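Local coordinates for protein multisubunit Na+/H+ antiporter, A subunit (Anoxybacillus flavithermus, PDB 6Z16) that probably forms part of a membrane complex that exchanges sodium ions for protons across the bacterial cell membrane, at residues Phe234-Phe246 against Ile291-Val305. Numbering follows the deposited sequence.
Sequences FIPALVLILFGAF and IFAVSSVWVWTVALV. With PTY (phosphatidylethanolamine), chain P; PTY (phosphatidylethanolamine), chain T.
Leu242 lays one methyl, CD1, over a face of the Trp298 indole: CD1 sits 3.8 Å from the centroid of the six-membered ring, a CH-pi contact displaced toward the rim. On the opposite face of that indole lies CB of Phe292, which leaves the ring sandwiched, while Leu238 meets its edge through CG. Trp298 reaches this place because its CG stands anti to the backbone N (chi1 -180°), swinging the indole toward helix 234-248. The other methyl of Leu242, CD2, leans on CG2 of Thr301.

One turn on, Phe246 repeats the theme with the roles exchanged. Here the ring comes from helix 234-248, and Val305 CG1 lies over one of its faces, 3.8 Å from the centroid; CG2 of Val302 and CG2 of Thr301 close on the edge. At the other end, the rings of Phe234 and Phe292 are tilted 29° to each other and offset, their centroids 5.4 Å apart, meeting mainly through Phe234 CE1 and Phe292 CD1. Ile241 CD1 also reaches the Phe292 ring. Phe292 ends helix 280-292, and the turn from Phe292 to Ser295 joins it to helix 296-316; there the Ser295 hydroxyl donates to Phe292 O, and Leu238 CD1 packs against its OG.

Lipid flanks helices 234-248 and 296-316. Pro236 and Leu240 touch one phosphatidylethanolamine; on the second, Trp300 places NE1 2.8 Å from the phosphate oxygen O13, with C6 of the glycerol over one face of its ring. Replacing Trp300 with an alanine would probably leave that headgroup without its indole N-H neighbour and open a gap beside Trp448.

Running nearly parallel and crossing at -20° here, helices 234-248 and 296-316 are joined by this contact within the antiporter-like domain, related to the membrane subunits of complex I.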
# COMPACT_ATOMS: atom_id res chain seq x y z
N PHE A 234 -56.29 -56.87 -57.00
CA PHE A 234 -56.21 -57.91 -58.02
C PHE A 234 -56.28 -57.32 -59.43
O PHE A 234 -55.46 -57.65 -60.29
CB PHE A 234 -57.32 -58.93 -57.77
CG PHE A 234 -57.30 -60.09 -58.71
CD1 PHE A 234 -56.27 -61.01 -58.68
CD2 PHE A 234 -58.34 -60.29 -59.60
CE1 PHE A 234 -56.26 -62.08 -59.54
CE2 PHE A 234 -58.34 -61.37 -60.46
CZ PHE A 234 -57.29 -62.26 -60.42
N ILE A 235 -57.25 -56.44 -59.66
CA ILE A 235 -57.39 -55.74 -60.94
C ILE A 235 -56.25 -54.76 -61.24
O ILE A 235 -55.82 -54.72 -62.40
CB ILE A 235 -58.77 -55.06 -61.02
CG1 ILE A 235 -59.87 -56.08 -60.73
CG2 ILE A 235 -59.02 -54.45 -62.39
CD1 ILE A 235 -59.93 -57.21 -61.72
N PRO A 236 -55.72 -53.95 -60.29
CA PRO A 236 -54.54 -53.14 -60.66
C PRO A 236 -53.30 -53.97 -60.97
O PRO A 236 -52.54 -53.60 -61.88
CB PRO A 236 -54.32 -52.25 -59.43
CG PRO A 236 -55.61 -52.18 -58.79
CD PRO A 236 -56.22 -53.51 -58.97
N ALA A 237 -53.09 -55.07 -60.24
CA ALA A 237 -52.00 -55.99 -60.56
C ALA A 237 -52.18 -56.58 -61.95
O ALA A 237 -51.21 -56.68 -62.72
CB ALA A 237 -51.93 -57.10 -59.52
N LEU A 238 -53.42 -56.96 -62.29
CA LEU A 238 -53.74 -57.49 -63.60
C LEU A 238 -53.40 -56.50 -64.70
O LEU A 238 -52.69 -56.83 -65.65
CB LEU A 238 -55.23 -57.86 -63.63
CG LEU A 238 -55.88 -58.72 -64.71
CD1 LEU A 238 -57.06 -59.41 -64.07
CD2 LEU A 238 -56.35 -57.91 -65.91
N VAL A 239 -53.85 -55.25 -64.55
CA VAL A 239 -53.67 -54.25 -65.60
C VAL A 239 -52.20 -53.85 -65.72
O VAL A 239 -51.69 -53.69 -66.84
CB VAL A 239 -54.58 -53.04 -65.33
CG1 VAL A 239 -54.33 -51.92 -66.33
CG2 VAL A 239 -56.03 -53.46 -65.42
N LEU A 240 -51.47 -53.75 -64.61
CA LEU A 240 -50.08 -53.31 -64.69
C LEU A 240 -49.16 -54.41 -65.23
O LEU A 240 -48.30 -54.13 -66.08
CB LEU A 240 -49.60 -52.82 -63.32
CG LEU A 240 -50.18 -51.49 -62.85
CD1 LEU A 240 -49.78 -51.20 -61.42
CD2 LEU A 240 -49.74 -50.37 -63.76
N ILE A 241 -49.32 -55.66 -64.75
CA ILE A 241 -48.58 -56.80 -65.29
C ILE A 241 -48.87 -56.97 -66.77
O ILE A 241 -47.96 -57.16 -67.59
CB ILE A 241 -48.91 -58.08 -64.51
CG1 ILE A 241 -48.31 -58.07 -63.11
CG2 ILE A 241 -48.46 -59.32 -65.25
CD1 ILE A 241 -48.80 -59.21 -62.26
N LEU A 242 -50.14 -56.84 -67.15
CA LEU A 242 -50.55 -57.02 -68.53
C LEU A 242 -50.03 -55.90 -69.41
O LEU A 242 -49.67 -56.13 -70.57
CB LEU A 242 -52.07 -57.09 -68.55
CG LEU A 242 -52.75 -57.64 -69.77
CD1 LEU A 242 -52.18 -59.00 -69.97
CD2 LEU A 242 -54.23 -57.72 -69.51
N PHE A 243 -49.92 -54.70 -68.85
CA PHE A 243 -49.37 -53.55 -69.56
C PHE A 243 -47.89 -53.76 -69.86
O PHE A 243 -47.43 -53.51 -70.98
CB PHE A 243 -49.57 -52.31 -68.69
CG PHE A 243 -49.41 -51.02 -69.42
CD1 PHE A 243 -50.49 -50.44 -70.07
CD2 PHE A 243 -48.18 -50.41 -69.48
CE1 PHE A 243 -50.34 -49.25 -70.73
CE2 PHE A 243 -48.02 -49.24 -70.15
CZ PHE A 243 -49.10 -48.65 -70.77
N GLY A 244 -47.13 -54.23 -68.87
CA GLY A 244 -45.71 -54.46 -69.09
C GLY A 244 -45.44 -55.61 -70.04
O GLY A 244 -44.52 -55.55 -70.87
N ALA A 245 -46.25 -56.67 -69.95
CA ALA A 245 -46.10 -57.81 -70.85
C ALA A 245 -46.48 -57.46 -72.28
O ALA A 245 -45.89 -57.99 -73.22
CB ALA A 245 -46.93 -58.99 -70.35
N PHE A 246 -47.46 -56.56 -72.46
CA PHE A 246 -47.75 -56.10 -73.81
C PHE A 246 -46.69 -55.14 -74.31
O PHE A 246 -46.50 -55.00 -75.52
CB PHE A 246 -49.11 -55.40 -73.86
CG PHE A 246 -50.27 -56.32 -73.69
CD1 PHE A 246 -50.14 -57.68 -73.86
CD2 PHE A 246 -51.51 -55.80 -73.35
CE1 PHE A 246 -51.22 -58.52 -73.70
CE2 PHE A 246 -52.59 -56.63 -73.19
CZ PHE A 246 -52.45 -57.99 -73.36
N ILE A 291 -53.34 -67.82 -62.88
CA ILE A 291 -53.75 -66.92 -61.81
C ILE A 291 -54.83 -65.95 -62.27
O ILE A 291 -55.85 -65.78 -61.61
CB ILE A 291 -52.52 -66.16 -61.25
CG1 ILE A 291 -51.54 -67.13 -60.61
CG2 ILE A 291 -52.93 -65.13 -60.24
CD1 ILE A 291 -50.21 -66.51 -60.27
N PHE A 292 -54.63 -65.31 -63.42
CA PHE A 292 -55.47 -64.21 -63.85
C PHE A 292 -56.53 -64.57 -64.88
O PHE A 292 -57.38 -63.73 -65.17
CB PHE A 292 -54.62 -63.09 -64.45
CG PHE A 292 -53.73 -62.40 -63.47
CD1 PHE A 292 -54.27 -61.56 -62.51
CD2 PHE A 292 -52.36 -62.53 -63.55
CE1 PHE A 292 -53.45 -60.91 -61.61
CE2 PHE A 292 -51.54 -61.88 -62.67
CZ PHE A 292 -52.08 -61.07 -61.70
N ALA A 293 -56.51 -65.77 -65.45
CA ALA A 293 -57.49 -66.10 -66.48
C ALA A 293 -58.82 -66.57 -65.91
O ALA A 293 -59.71 -66.94 -66.67
CB ALA A 293 -56.95 -67.16 -67.44
N VAL A 294 -58.98 -66.55 -64.58
CA VAL A 294 -60.29 -66.77 -63.98
C VAL A 294 -61.19 -65.55 -64.14
O VAL A 294 -62.41 -65.66 -63.99
CB VAL A 294 -60.07 -67.19 -62.52
CG1 VAL A 294 -59.60 -66.02 -61.69
CG2 VAL A 294 -61.31 -67.86 -61.92
N SER A 295 -60.62 -64.39 -64.47
CA SER A 295 -61.39 -63.19 -64.77
C SER A 295 -61.47 -62.99 -66.28
O SER A 295 -60.65 -63.50 -67.05
CB SER A 295 -60.75 -61.96 -64.13
OG SER A 295 -59.51 -61.66 -64.73
N SER A 296 -62.47 -62.22 -66.70
CA SER A 296 -62.71 -62.00 -68.11
C SER A 296 -61.87 -60.87 -68.69
O SER A 296 -61.64 -60.85 -69.90
CB SER A 296 -64.19 -61.71 -68.35
OG SER A 296 -64.98 -62.80 -67.93
N VAL A 297 -61.42 -59.94 -67.84
CA VAL A 297 -60.68 -58.77 -68.30
C VAL A 297 -59.35 -59.19 -68.91
O VAL A 297 -58.97 -58.70 -69.98
CB VAL A 297 -60.48 -57.78 -67.13
CG1 VAL A 297 -59.72 -56.55 -67.59
CG2 VAL A 297 -61.82 -57.40 -66.51
N TRP A 298 -58.67 -60.14 -68.26
CA TRP A 298 -57.42 -60.70 -68.75
C TRP A 298 -57.59 -61.33 -70.12
O TRP A 298 -56.91 -60.95 -71.08
CB TRP A 298 -56.90 -61.74 -67.76
CG TRP A 298 -55.59 -62.42 -68.12
CD1 TRP A 298 -55.44 -63.60 -68.79
CD2 TRP A 298 -54.26 -61.99 -67.77
NE1 TRP A 298 -54.11 -63.91 -68.91
CE2 TRP A 298 -53.37 -62.94 -68.29
CE3 TRP A 298 -53.75 -60.89 -67.09
CZ2 TRP A 298 -51.99 -62.83 -68.14
CZ3 TRP A 298 -52.39 -60.79 -66.93
CH2 TRP A 298 -51.52 -61.74 -67.46
N VAL A 299 -58.53 -62.27 -70.24
CA VAL A 299 -58.62 -63.08 -71.45
C VAL A 299 -59.11 -62.25 -72.63
O VAL A 299 -58.57 -62.36 -73.74
CB VAL A 299 -59.48 -64.34 -71.18
CG1 VAL A 299 -58.89 -65.10 -70.03
CG2 VAL A 299 -60.92 -64.02 -70.84
N TRP A 300 -60.03 -61.31 -72.39
CA TRP A 300 -60.51 -60.55 -73.52
C TRP A 300 -59.55 -59.43 -73.89
O TRP A 300 -59.41 -59.13 -75.08
CB TRP A 300 -61.92 -60.02 -73.27
CG TRP A 300 -62.94 -61.13 -73.24
CD1 TRP A 300 -63.61 -61.58 -72.15
CD2 TRP A 300 -63.35 -61.96 -74.33
NE1 TRP A 300 -64.44 -62.61 -72.50
CE2 TRP A 300 -64.30 -62.87 -73.84
CE3 TRP A 300 -63.02 -62.01 -75.69
CZ2 TRP A 300 -64.91 -63.82 -74.64
CZ3 TRP A 300 -63.63 -62.96 -76.49
CH2 TRP A 300 -64.57 -63.85 -75.96
N THR A 301 -58.83 -58.85 -72.92
CA THR A 301 -57.81 -57.85 -73.24
C THR A 301 -56.69 -58.46 -74.07
O THR A 301 -56.32 -57.91 -75.12
CB THR A 301 -57.25 -57.26 -71.95
OG1 THR A 301 -58.32 -56.70 -71.18
CG2 THR A 301 -56.25 -56.17 -72.28
N VAL A 302 -56.21 -59.64 -73.65
CA VAL A 302 -55.13 -60.33 -74.35
C VAL A 302 -55.55 -60.71 -75.76
O VAL A 302 -54.85 -60.39 -76.74
CB VAL A 302 -54.69 -61.56 -73.53
CG1 VAL A 302 -53.75 -62.39 -74.31
CG2 VAL A 302 -53.96 -61.14 -72.31
N ALA A 303 -56.72 -61.36 -75.89
CA ALA A 303 -57.19 -61.83 -77.20
C ALA A 303 -57.44 -60.67 -78.16
O ALA A 303 -57.01 -60.72 -79.33
CB ALA A 303 -58.46 -62.65 -77.01
N LEU A 304 -58.10 -59.61 -77.69
CA LEU A 304 -58.45 -58.53 -78.60
C LEU A 304 -57.23 -57.73 -79.02
O LEU A 304 -57.12 -57.37 -80.20
CB LEU A 304 -59.51 -57.63 -77.96
CG LEU A 304 -60.90 -58.26 -77.81
CD1 LEU A 304 -61.83 -57.30 -77.09
CD2 LEU A 304 -61.49 -58.71 -79.13
N VAL A 305 -56.27 -57.48 -78.11
CA VAL A 305 -55.11 -56.71 -78.55
C VAL A 305 -54.20 -57.55 -79.43
O VAL A 305 -53.53 -57.02 -80.33
CB VAL A 305 -54.36 -56.08 -77.36
CG1 VAL A 305 -53.53 -57.09 -76.62
CG2 VAL A 305 -53.49 -54.93 -77.81
C1 PTY P . -67.77 -58.74 -73.43
C2 PTY P . -70.58 -65.38 -71.02
C3 PTY P . -69.38 -64.85 -71.84
O4 PTY P . -66.66 -58.51 -74.32
C5 PTY P . -68.36 -60.27 -71.54
C6 PTY P . -67.27 -59.49 -72.23
O7 PTY P . -66.72 -58.55 -71.26
C8 PTY P . -65.40 -58.30 -71.32
O10 PTY P . -64.70 -58.66 -72.22
C11 PTY P . -64.92 -57.56 -70.10
C12 PTY P . -64.28 -56.20 -70.36
C13 PTY P . -62.92 -56.26 -71.05
C14 PTY P . -62.23 -54.91 -71.13
C15 PTY P . -61.13 -54.81 -72.18
C16 PTY P . -61.65 -54.86 -73.60
C17 PTY P . -60.74 -54.16 -74.60
C18 PTY P . -59.38 -54.79 -74.76
C19 PTY P . -58.45 -54.03 -75.70
C20 PTY P . -57.96 -52.70 -75.16
C30 PTY P . -66.54 -57.29 -74.85
C31 PTY P . -65.30 -57.18 -75.68
O30 PTY P . -67.34 -56.41 -74.68
C32 PTY P . -65.38 -56.13 -76.78
C33 PTY P . -66.42 -56.45 -77.84
C34 PTY P . -66.49 -55.42 -78.96
C35 PTY P . -65.29 -55.43 -79.89
C36 PTY P . -65.16 -56.70 -80.72
C37 PTY P . -64.00 -56.67 -81.70
P1 PTY P . -68.54 -62.52 -72.81
O11 PTY P . -69.62 -63.45 -72.09
O12 PTY P . -68.70 -62.71 -74.15
O13 PTY P . -67.26 -62.78 -72.31
O14 PTY P . -68.98 -61.15 -72.50
N1 PTY P . -70.77 -66.80 -71.29
C1 PTY T . -58.45 -47.13 -58.72
C2 PTY T . -62.33 -51.16 -61.52
C3 PTY T . -62.37 -52.16 -60.34
O4 PTY T . -58.06 -46.34 -59.86
C5 PTY T . -58.84 -49.57 -58.16
C6 PTY T . -58.99 -48.46 -59.18
O7 PTY T . -58.54 -48.86 -60.53
C8 PTY T . -57.26 -49.19 -60.81
O10 PTY T . -56.33 -49.07 -60.05
C11 PTY T . -57.14 -49.74 -62.20
C12 PTY T . -55.70 -49.93 -62.66
C13 PTY T . -55.03 -48.64 -63.09
C14 PTY T . -53.70 -48.88 -63.78
C15 PTY T . -53.15 -47.70 -64.56
C16 PTY T . -52.17 -48.11 -65.64
C17 PTY T . -51.57 -46.98 -66.45
C18 PTY T . -50.58 -46.13 -65.68
C19 PTY T . -49.68 -45.27 -66.57
C20 PTY T . -50.44 -44.31 -67.46
C30 PTY T . -56.80 -45.93 -59.88
C31 PTY T . -56.49 -45.11 -61.10
O30 PTY T . -56.00 -46.19 -59.03
C32 PTY T . -55.01 -44.78 -61.19
C33 PTY T . -54.64 -44.00 -62.44
C34 PTY T . -53.15 -43.71 -62.53
C35 PTY T . -52.75 -42.86 -63.73
C36 PTY T . -51.28 -42.49 -63.74
C37 PTY T . -50.88 -41.56 -64.87
P1 PTY T . -60.38 -51.58 -58.63
O11 PTY T . -61.88 -51.46 -59.17
O12 PTY T . -59.59 -51.70 -59.73
O13 PTY T . -60.26 -52.61 -57.70
O14 PTY T . -60.10 -50.27 -58.03
N1 PTY T . -62.64 -51.87 -62.76